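Local coordinates for protein dihydroorotase (Campylobacter jejuni subsp. jejuni, PDB 3PNU) that probably catalyses the reversible, zinc-dependent cyclization of carbamoyl aspartate to dihydroorotate in pyrimidine biosynthesis, at residues A[32-37]-A[206-211]; A[194-199]-A[246-251]; A[215-220]-A[240-245]. All blocks are in the same frame, centred on the assembly; numbering follows the deposited sequence. Where two conformers were deposited one is given.

Overall arrangement
Contact 1 is the most deeply placed of the three: its centre is about 1 Å from that of the chain, and it sets a threonine of strand 205-209 against Met33 and the zinc ligand His34, with Glu188 as go-between. The centres of contacts 2 and 3 lie about 15 and 17 Å from the chain centre, and both contacts use helix 239-250. Contact 2 is buried and purely apolar, helix against helix; contact 3, partly buried, is a lysine reaching a backbone carbonyl. The three also touch one another. Leu199 of contact 2 rests on the backbone of strand 205-209, Ile209 meets the carbonyl of Leu245, and Cys196 packs on Ala244 and Leu245 of 240-245.

Contact 1 of 3, residues A[32-37]-A[206-211]; sequences DMHLHL and YATITL. With ZN (zinc ion), chain D.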
loop_
_atom_site.group_PDB
_atom_site.type_symbol
_atom_site.label_atom_id
_atom_site.label_comp_id
_atom_site.label_asym_id
_atom_site.label_seq_id
_atom_site.Cartn_x
_atom_site.Cartn_y
_atom_site.Cartn_z
ATOM N N ASP A 32 -3.706 13.264 -24.917
ATOM C CA ASP A 32 -3.656 12.357 -23.780
ATOM C C ASP A 32 -3.253 11.033 -24.381
ATOM O O ASP A 32 -4.081 10.344 -24.987
ATOM C CB ASP A 32 -4.987 12.245 -23.025
ATOM C CG ASP A 32 -4.895 11.257 -21.822
ATOM O OD1 ASP A 32 -3.891 10.514 -21.727
ATOM O OD2 ASP A 32 -5.812 11.219 -20.976
ATOM N N MET A 33 -1.979 10.666 -24.222
ATOM C CA MET A 33 -1.462 9.423 -24.853
ATOM C C MET A 33 -1.705 8.108 -24.108
ATOM O O MET A 33 -1.143 7.072 -24.485
ATOM C CB MET A 33 0.019 9.586 -25.190
ATOM C CG MET A 33 0.296 10.829 -26.065
ATOM S SD MET A 33 -0.590 10.833 -27.651
ATOM C CE MET A 33 0.242 9.535 -28.565
ATOM N N HIS A 34 -2.554 8.129 -23.082
ATOM C CA HIS A 34 -2.886 6.899 -22.356
ATOM C C HIS A 34 -4.220 7.092 -21.636
ATOM O O HIS A 34 -4.245 7.646 -20.554
ATOM C CB HIS A 34 -1.772 6.556 -21.340
ATOM C CG HIS A 34 -1.923 5.210 -20.709
ATOM N ND1 HIS A 34 -0.987 4.208 -20.861
ATOM C CD2 HIS A 34 -2.912 4.687 -19.941
ATOM C CE1 HIS A 34 -1.385 3.135 -20.198
ATOM N NE2 HIS A 34 -2.552 3.397 -19.634
ATOM N N LEU A 35 -5.311 6.604 -22.213
ATOM C CA LEU A 35 -6.631 6.834 -21.639
ATOM C C LEU A 35 -7.554 5.635 -21.683
ATOM O O LEU A 35 -7.596 4.920 -22.667
ATOM C CB LEU A 35 -7.311 7.980 -22.420
ATOM C CG LEU A 35 -8.686 8.534 -21.976
ATOM C CD1 LEU A 35 -8.652 8.999 -20.520
ATOM C CD2 LEU A 35 -9.133 9.703 -22.895
ATOM N N HIS A 36 -8.309 5.441 -20.600
ATOM C CA HIS A 36 -9.325 4.367 -20.515
ATOM C C HIS A 36 -10.718 4.990 -20.540
ATOM O O HIS A 36 -11.052 5.797 -19.675
ATOM C CB HIS A 36 -9.151 3.552 -19.234
ATOM C CG HIS A 36 -7.890 2.764 -19.204
ATOM N ND1 HIS A 36 -7.772 1.525 -19.804
ATOM C CD2 HIS A 36 -6.686 3.042 -18.666
ATOM C CE1 HIS A 36 -6.540 1.080 -19.633
ATOM N NE2 HIS A 36 -5.864 1.981 -18.946
ATOM N N LEU A 37 -11.516 4.624 -21.540
ATOM C CA LEU A 37 -12.882 5.156 -21.702
ATOM C C LEU A 37 -13.968 4.109 -21.433
ATOM O O LEU A 37 -15.165 4.396 -21.540
ATOM C CB LEU A 37 -13.076 5.681 -23.130
ATOM C CG LEU A 37 -12.340 6.946 -23.551
ATOM C CD1 LEU A 37 -12.636 7.255 -25.035
ATOM C CD2 LEU A 37 -12.731 8.099 -22.652
ATOM N N TYR A 206 10.666 5.080 -25.547
ATOM C CA TYR A 206 9.929 6.291 -25.284
ATOM C C TYR A 206 9.132 6.037 -24.018
ATOM O O TYR A 206 9.161 4.931 -23.490
ATOM C CB TYR A 206 8.991 6.615 -26.458
ATOM C CG TYR A 206 9.717 6.854 -27.777
ATOM C CD1 TYR A 206 10.163 8.117 -28.123
ATOM C CD2 TYR A 206 9.957 5.818 -28.659
ATOM C CE1 TYR A 206 10.831 8.337 -29.297
ATOM C CE2 TYR A 206 10.614 6.040 -29.860
ATOM C CZ TYR A 206 11.049 7.298 -30.164
ATOM O OH TYR A 206 11.713 7.538 -31.340
ATOM N N ALA A 207 8.412 7.045 -23.529
ATOM C CA ALA A 207 7.621 6.858 -22.319
ATOM C C ALA A 207 6.471 7.840 -22.171
ATOM O O ALA A 207 6.482 8.932 -22.747
ATOM C CB ALA A 207 8.535 6.941 -21.088
ATOM N N THR A 208 5.464 7.437 -21.406
ATOM C CA THR A 208 4.371 8.319 -21.075
ATOM C C THR A 208 4.410 8.447 -19.557
ATOM O O THR A 208 4.835 7.516 -18.875
ATOM C CB THR A 208 2.998 7.821 -21.542
ATOM O OG1 THR A 208 2.618 6.635 -20.834
ATOM C CG2 THR A 208 2.983 7.557 -23.044
ATOM N N ILE A 209 4.012 9.605 -19.040
ATOM C CA ILE A 209 3.939 9.847 -17.599
ATOM C C ILE A 209 2.553 10.414 -17.227
ATOM O O ILE A 209 1.984 11.237 -17.967
ATOM C CB ILE A 209 5.000 10.827 -17.116
ATOM C CG1 ILE A 209 6.394 10.304 -17.422
ATOM C CG2 ILE A 209 4.857 11.017 -15.629
ATOM C CD1 ILE A 209 7.487 11.253 -17.035
ATOM N N THR A 210 2.020 9.964 -16.088
ATOM C CA THR A 210 0.702 10.380 -15.630
ATOM C C THR A 210 0.749 11.639 -14.806
ATOM O O THR A 210 1.810 12.127 -14.390
ATOM C CB THR A 210 0.052 9.327 -14.695
ATOM O OG1 THR A 210 0.763 9.305 -13.454
ATOM C CG2 THR A 210 0.042 7.962 -15.330
ATOM N N LEU A 211 -0.430 12.157 -14.529
ATOM C CA LEU A 211 -0.499 13.321 -13.707
ATOM C C LEU A 211 -0.189 12.945 -12.272
ATOM O O LEU A 211 0.684 13.541 -11.651
ATOM C CB LEU A 211 -1.878 13.947 -13.811
ATOM C CG LEU A 211 -2.130 15.131 -12.877
ATOM C CD1 LEU A 211 -1.008 16.119 -12.971
ATOM C CD2 LEU A 211 -3.495 15.754 -13.195
HETATM ZN ZN ZN D . -3.688 2.021 -18.503
HETATM O O HOH W 1 -2.467 1.422 -16.515
#
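Thr208 faces Met33 and His34 across the inside of the barrel, its two branches dividing the work. The methyl CG2 meets Met33 CB at 4.2 Å, while OG1 lies obliquely off the His34 ring, 4.3 Å from ND1, too far to bond. The direct apolar touch is light: Met33, bent at chi2 and chi3, leads its thioether away, and its side chain packs on Phe113 and helix 299-314. The polar side is the firmly held part, for Glu188 OE1 is hydrogen-bonded to both His34 ND1 and Thr208 OG1. OG1 also bonds the backbone N of His189, a ligand of the second zinc, so a threonine, with both methyl and hydroxyl, suits the place.

At the corner in the chain, Asp32 OD1 takes the N-H of His34 at 3.1 Å in an Asx turn. The His34 ring swings away from its own N (chi1 -171°) to the metal, and NE2 binds zinc at 2.1 Å. His36 NE2 binds it at 2.2 Å, beside a water; Asp261 and the carboxylated Lys116 complete the site. Glu188, steadied by Thr208, should thus fix the rotation of the His34 ring while making NE2 a stronger zinc donor.

Contact 2 of 3, residues A[194-199]-A[246-251]; sequences TLCELL and CELAFS
Leu248 pushes its CD1 methyl against Cys196, 3.7 Å from CB and 3.8 Å from SG, so that one methyl touches both atoms of the short side chain. The same methyl also meets Leu199 CD2 at 3.9 Å. Cys196 and Leu199 stand about one turn apart on the same face of helix 193-201, and Leu248 reaches both of them from helix 239-250. The two leucine side chains run antiparallel, passing alongside with one methyl of each in touch. Leu199 can do this because its first torsion is trans (chi1 -175°, CG across from N), which carries the branched end out toward the other helix.

Residue size fits the spacing. The CA atoms of Cys196 and Leu248 are 7.6 Å apart, and a small, weakly polar cysteine accommodates a leucine at that distance. No hydrogen bond links the segments: all three residues are buried, and the attraction is van der Waals contact and the exclusion of water.

Leu199 and Leu248 both continue onto Val256 of strand 256-258, while Cys196 also reaches Ile190. Helices packed side by side over the parallel strands they cover form the outer layer of a TIM barrel, the fold of the metallo-dependent hydrolases.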
loop_
_atom_site.group_PDB
_atom_site.type_symbol
_atom_site.label_atom_id
_atom_site.label_comp_id
_atom_site.label_asym_id
_atom_site.label_seq_id
_atom_site.Cartn_x
_atom_site.Cartn_y
_atom_site.Cartn_z
ATOM N N THR A 194 14.499 3.960 -12.305
ATOM C CA THR A 194 15.085 2.965 -13.173
ATOM C C THR A 194 14.642 3.170 -14.614
ATOM O O THR A 194 15.466 3.104 -15.515
ATOM C CB THR A 194 14.682 1.526 -12.763
ATOM O OG1 THR A 194 14.971 1.317 -11.375
ATOM C CG2 THR A 194 15.414 0.484 -13.619
ATOM N N LEU A 195 13.355 3.416 -14.845
ATOM C CA LEU A 195 12.892 3.573 -16.232
ATOM C C LEU A 195 13.170 4.975 -16.757
ATOM O O LEU A 195 13.339 5.173 -17.958
ATOM C CB LEU A 195 11.436 3.123 -16.425
ATOM C CG LEU A 195 11.207 1.627 -16.173
ATOM C CD1 LEU A 195 9.800 1.200 -16.605
ATOM C CD2 LEU A 195 12.247 0.742 -16.919
ATOM N N CYS A 196 13.228 5.954 -15.871
ATOM C CA CYS A 196 13.621 7.284 -16.312
ATOM C C CYS A 196 15.015 7.189 -16.918
ATOM O O CYS A 196 15.267 7.748 -17.960
ATOM C CB CYS A 196 13.625 8.289 -15.168
ATOM S SG CYS A 196 11.978 8.613 -14.557
ATOM N N GLU A 197 15.906 6.465 -16.266
ATOM C CA GLU A 197 17.286 6.302 -16.755
ATOM C C GLU A 197 17.390 5.434 -17.991
ATOM O O GLU A 197 18.070 5.809 -18.940
ATOM C CB GLU A 197 18.187 5.755 -15.642
ATOM C CG GLU A 197 18.421 6.803 -14.543
ATOM C CD GLU A 197 19.195 6.293 -13.335
ATOM O OE1 GLU A 197 19.556 5.093 -13.278
ATOM O OE2 GLU A 197 19.432 7.117 -12.423
ATOM N N LEU A 198 16.701 4.291 -17.991
ATOM C CA LEU A 198 16.730 3.370 -19.130
ATOM C C LEU A 198 16.256 4.051 -20.418
ATOM O O LEU A 198 16.693 3.703 -21.493
ATOM C CB LEU A 198 15.860 2.136 -18.869
ATOM C CG LEU A 198 15.951 0.985 -19.886
ATOM C CD1 LEU A 198 17.314 0.231 -19.792
ATOM C CD2 LEU A 198 14.825 0.009 -19.684
ATOM N N LEU A 199 15.355 5.014 -20.291
ATOM C CA LEU A 199 14.827 5.760 -21.418
ATOM C C LEU A 199 15.947 6.381 -22.262
ATOM O O LEU A 199 15.825 6.471 -23.485
ATOM C CB LEU A 199 13.919 6.873 -20.901
ATOM C CG LEU A 199 13.129 7.739 -21.874
ATOM C CD1 LEU A 199 12.162 6.926 -22.758
ATOM C CD2 LEU A 199 12.337 8.821 -21.087
ATOM N N CYS A 246 9.452 14.035 -12.467
ATOM C CA CYS A 246 9.233 15.478 -12.574
ATOM C C CYS A 246 10.333 16.159 -13.401
ATOM O O CYS A 246 10.062 17.016 -14.220
ATOM C CB CYS A 246 9.132 16.125 -11.181
ATOM S SG CYS A 246 7.632 15.724 -10.322
ATOM N N GLU A 247 11.572 15.768 -13.179
ATOM C CA GLU A 247 12.695 16.316 -13.924
ATOM C C GLU A 247 12.517 16.072 -15.439
ATOM O O GLU A 247 12.821 16.944 -16.247
ATOM C CB GLU A 247 13.997 15.729 -13.369
ATOM C CG GLU A 247 15.309 16.269 -13.945
ATOM C CD GLU A 247 15.728 15.615 -15.270
ATOM O OE1 GLU A 247 16.783 16.015 -15.824
ATOM O OE2 GLU A 247 15.023 14.694 -15.753
ATOM N N LEU A 248 11.992 14.914 -15.828
ATOM C CA LEU A 248 11.800 14.630 -17.250
ATOM C C LEU A 248 10.642 15.433 -17.809
ATOM O O LEU A 248 10.733 15.998 -18.890
ATOM C CB LEU A 248 11.565 13.137 -17.516
ATOM C CG LEU A 248 12.723 12.148 -17.328
ATOM C CD1 LEU A 248 12.239 10.738 -17.643
ATOM C CD2 LEU A 248 13.929 12.489 -18.209
ATOM N N ALA A 249 9.542 15.466 -17.078
ATOM C CA ALA A 249 8.370 16.201 -17.520
ATOM C C ALA A 249 8.651 17.703 -17.547
ATOM O O ALA A 249 8.433 18.366 -18.562
ATOM C CB ALA A 249 7.173 15.893 -16.618
ATOM N N PHE A 250 9.163 18.234 -16.445
ATOM C CA PHE A 250 9.411 19.682 -16.348
ATOM C C PHE A 250 10.416 20.194 -17.352
ATOM O O PHE A 250 10.301 21.331 -17.789
ATOM C CB PHE A 250 9.833 20.115 -14.938
ATOM C CG PHE A 250 8.814 19.824 -13.873
ATOM C CD1 PHE A 250 7.463 19.862 -14.153
ATOM C CD2 PHE A 250 9.211 19.597 -12.568
ATOM C CE1 PHE A 250 6.518 19.615 -13.154
ATOM C CE2 PHE A 250 8.274 19.360 -11.573
ATOM C CZ PHE A 250 6.927 19.370 -11.872
ATOM N N SER A 251 11.395 19.370 -17.717
ATOM C CA SER A 251 12.401 19.772 -18.693
ATOM C C SER A 251 11.885 19.591 -20.126
ATOM O O SER A 251 12.552 19.972 -21.070
ATOM C CB SER A 251 13.654 18.934 -18.534
ATOM O OG SER A 251 13.400 17.579 -18.914
#

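Contact 3 of 3, residues A[215-220]-A[240-245]; sequences IITLDD and EDKEAL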
loop_
_atom_site.group_PDB
_atom_site.type_symbol
_atom_site.label_atom_id
_atom_site.label_comp_id
_atom_site.label_asym_id
_atom_site.label_seq_id
_atom_site.Cartn_x
_atom_site.Cartn_y
_atom_site.Cartn_z
ATOM N N ILE A 215 2.961 13.784 -8.741
ATOM C CA ILE A 215 2.553 14.368 -7.481
ATOM C C ILE A 215 2.693 13.480 -6.233
ATOM O O ILE A 215 3.268 13.913 -5.241
ATOM C CB ILE A 215 1.076 14.825 -7.610
ATOM C CG1 ILE A 215 0.946 15.869 -8.737
ATOM C CG2 ILE A 215 0.574 15.402 -6.298
ATOM C CD1 ILE A 215 -0.498 16.300 -9.072
ATOM N N ILE A 216 2.188 12.247 -6.297
ATOM C CA ILE A 216 2.175 11.368 -5.117
ATOM C C ILE A 216 3.327 10.353 -5.003
ATOM O O ILE A 216 4.023 10.067 -5.983
ATOM C CB ILE A 216 0.840 10.577 -5.046
ATOM C CG1 ILE A 216 0.803 9.454 -6.078
ATOM C CG2 ILE A 216 -0.356 11.524 -5.218
ATOM C CD1 ILE A 216 -0.418 8.597 -6.004
ATOM N N THR A 217 3.517 9.842 -3.785
ATOM C CA THR A 217 4.467 8.760 -3.496
ATOM C C THR A 217 3.687 7.718 -2.702
ATOM O O THR A 217 2.530 7.941 -2.343
ATOM C CB THR A 217 5.677 9.177 -2.647
ATOM O OG1 THR A 217 5.271 9.383 -1.287
ATOM C CG2 THR A 217 6.358 10.406 -3.208
ATOM N N LEU A 218 4.317 6.579 -2.414
ATOM C CA LEU A 218 3.657 5.533 -1.627
ATOM C C LEU A 218 3.114 6.082 -0.289
ATOM O O LEU A 218 2.084 5.629 0.191
ATOM C CB LEU A 218 4.621 4.367 -1.354
ATOM C CG LEU A 218 3.992 3.115 -0.730
ATOM C CD1 LEU A 218 2.942 2.522 -1.675
ATOM C CD2 LEU A 218 5.055 2.072 -0.380
ATOM N N ASP A 219 3.815 7.033 0.312
ATOM C CA ASP A 219 3.370 7.634 1.585
ATOM C C ASP A 219 1.940 8.200 1.530
ATOM O O ASP A 219 1.210 8.109 2.514
ATOM C CB ASP A 219 4.345 8.723 2.052
ATOM C CG ASP A 219 5.617 8.163 2.661
ATOM O OD1 ASP A 219 5.662 6.965 2.996
ATOM O OD2 ASP A 219 6.580 8.931 2.828
ATOM N N ASP A 220 1.539 8.751 0.387
ATOM C CA ASP A 220 0.199 9.312 0.219
ATOM C C ASP A 220 -0.817 8.221 0.163
ATOM O O ASP A 220 -1.960 8.418 0.561
ATOM C CB ASP A 220 0.121 10.140 -1.069
ATOM C CG ASP A 220 1.064 11.317 -1.049
ATOM O OD1 ASP A 220 0.970 12.120 -0.107
ATOM O OD2 ASP A 220 1.898 11.454 -1.966
ATOM N N GLU A 240 12.546 9.797 -4.622
ATOM C CA GLU A 240 13.515 9.943 -5.701
ATOM C C GLU A 240 12.944 9.481 -7.041
ATOM O O GLU A 240 13.369 9.947 -8.108
ATOM C CB GLU A 240 14.891 9.318 -5.362
ATOM C CG GLU A 240 14.853 8.047 -4.512
ATOM C CD GLU A 240 14.716 8.360 -3.015
ATOM O OE1 GLU A 240 15.450 9.231 -2.494
ATOM O OE2 GLU A 240 13.878 7.727 -2.361
ATOM N N ASP A 241 11.957 8.602 -6.987
ATOM C CA ASP A 241 11.309 8.148 -8.198
ATOM C C ASP A 241 10.484 9.301 -8.768
ATOM O O ASP A 241 10.571 9.595 -9.951
ATOM C CB ASP A 241 10.451 6.908 -7.931
ATOM C CG ASP A 241 11.289 5.686 -7.589
ATOM O OD1 ASP A 241 12.274 5.402 -8.314
ATOM O OD2 ASP A 241 10.952 5.006 -6.605
ATOM N N LYS A 242 9.709 9.957 -7.907
ATOM C CA LYS A 242 8.865 11.073 -8.308
ATOM C C LYS A 242 9.692 12.235 -8.819
ATOM O O LYS A 242 9.330 12.876 -9.805
ATOM C CB LYS A 242 8.039 11.571 -7.143
ATOM C CG LYS A 242 7.057 12.600 -7.558
ATOM C CD LYS A 242 6.233 13.105 -6.437
ATOM C CE LYS A 242 6.999 14.005 -5.521
ATOM N NZ LYS A 242 6.010 14.681 -4.642
ATOM N N GLU A 243 10.790 12.527 -8.137
ATOM C CA GLU A 243 11.654 13.604 -8.558
ATOM C C GLU A 243 12.174 13.344 -9.975
ATOM O O GLU A 243 12.145 14.244 -10.805
ATOM C CB GLU A 243 12.813 13.793 -7.574
ATOM C CG GLU A 243 12.431 14.323 -6.184
ATOM C CD GLU A 243 11.950 15.776 -6.179
ATOM O OE1 GLU A 243 12.587 16.610 -5.487
ATOM O OE2 GLU A 243 10.958 16.093 -6.869
ATOM N N ALA A 244 12.617 12.121 -10.267
ATOM C CA ALA A 244 13.128 11.815 -11.609
ATOM C C ALA A 244 12.044 11.981 -12.675
ATOM O O ALA A 244 12.328 12.466 -13.772
ATOM C CB ALA A 244 13.719 10.441 -11.663
ATOM N N LEU A 245 10.804 11.585 -12.354
ATOM C CA LEU A 245 9.687 11.743 -13.290
ATOM C C LEU A 245 9.443 13.239 -13.543
ATOM O O LEU A 245 9.244 13.657 -14.688
ATOM C CB LEU A 245 8.407 11.084 -12.754
ATOM C CG LEU A 245 8.441 9.555 -12.583
ATOM C CD1 LEU A 245 7.295 9.027 -11.727
ATOM C CD2 LEU A 245 8.442 8.873 -13.949
#
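Residues 215-217 lead, extended at 216 and 217, into helix 218-223 and run past residues 240-245 of helix 239-250, coming nearest where the CA atoms of Thr217 and Lys242 are 6.9 Å apart. Lys242 carries the contact. Its side chain heads straight out from the helix (chi1 -173°, chi2 180°), and a bend at chi3 turns the ammonium group to Ile215 O. The NZ to O hydrogen bond is 2.9 Å long, but the donor stands above the carbonyl plane, 41° out of it. The aliphatic part is used as well: Lys242 CD passes 3.3 Å from Ile215 O and 3.8 Å from Ile216 O, and lies 4.2 Å from Thr217 CG2. Lysine suits the place because its methylenes can lie along the loop while its charge reaches a backbone oxygen at the partly exposed margin. Asp220 OD2 lies 5.9 Å from Lys242 NZ, so any attraction between the charges would act only at a distance.

Within 215-220 the loop end is capped. Thr217 N donates to Asp220 OD2 at 2.9 Å, meeting the carboxylate on its anti side, and Thr217 OG1 takes a weak bond from Asp219 N. Together they form a capping box, in which threonine and aspartate satisfy N-H groups at the helix start.

Around this pair, Asp241 OD1 accepts from the backbone N of Lys193 at the start of helix 193-201. One end of 215-220 meets helix 285-296, where Ile215 turns its side chain away from Lys242 onto Val288 and Leu292. The other end meets the second subunit: Asp219 OD1 takes a hydrogen bond from Val162 N of that chain, and Leu218 and Asp219 pack on its Phe161. The contact thus ties helix 239-250 to the loop that follows strand 205-209.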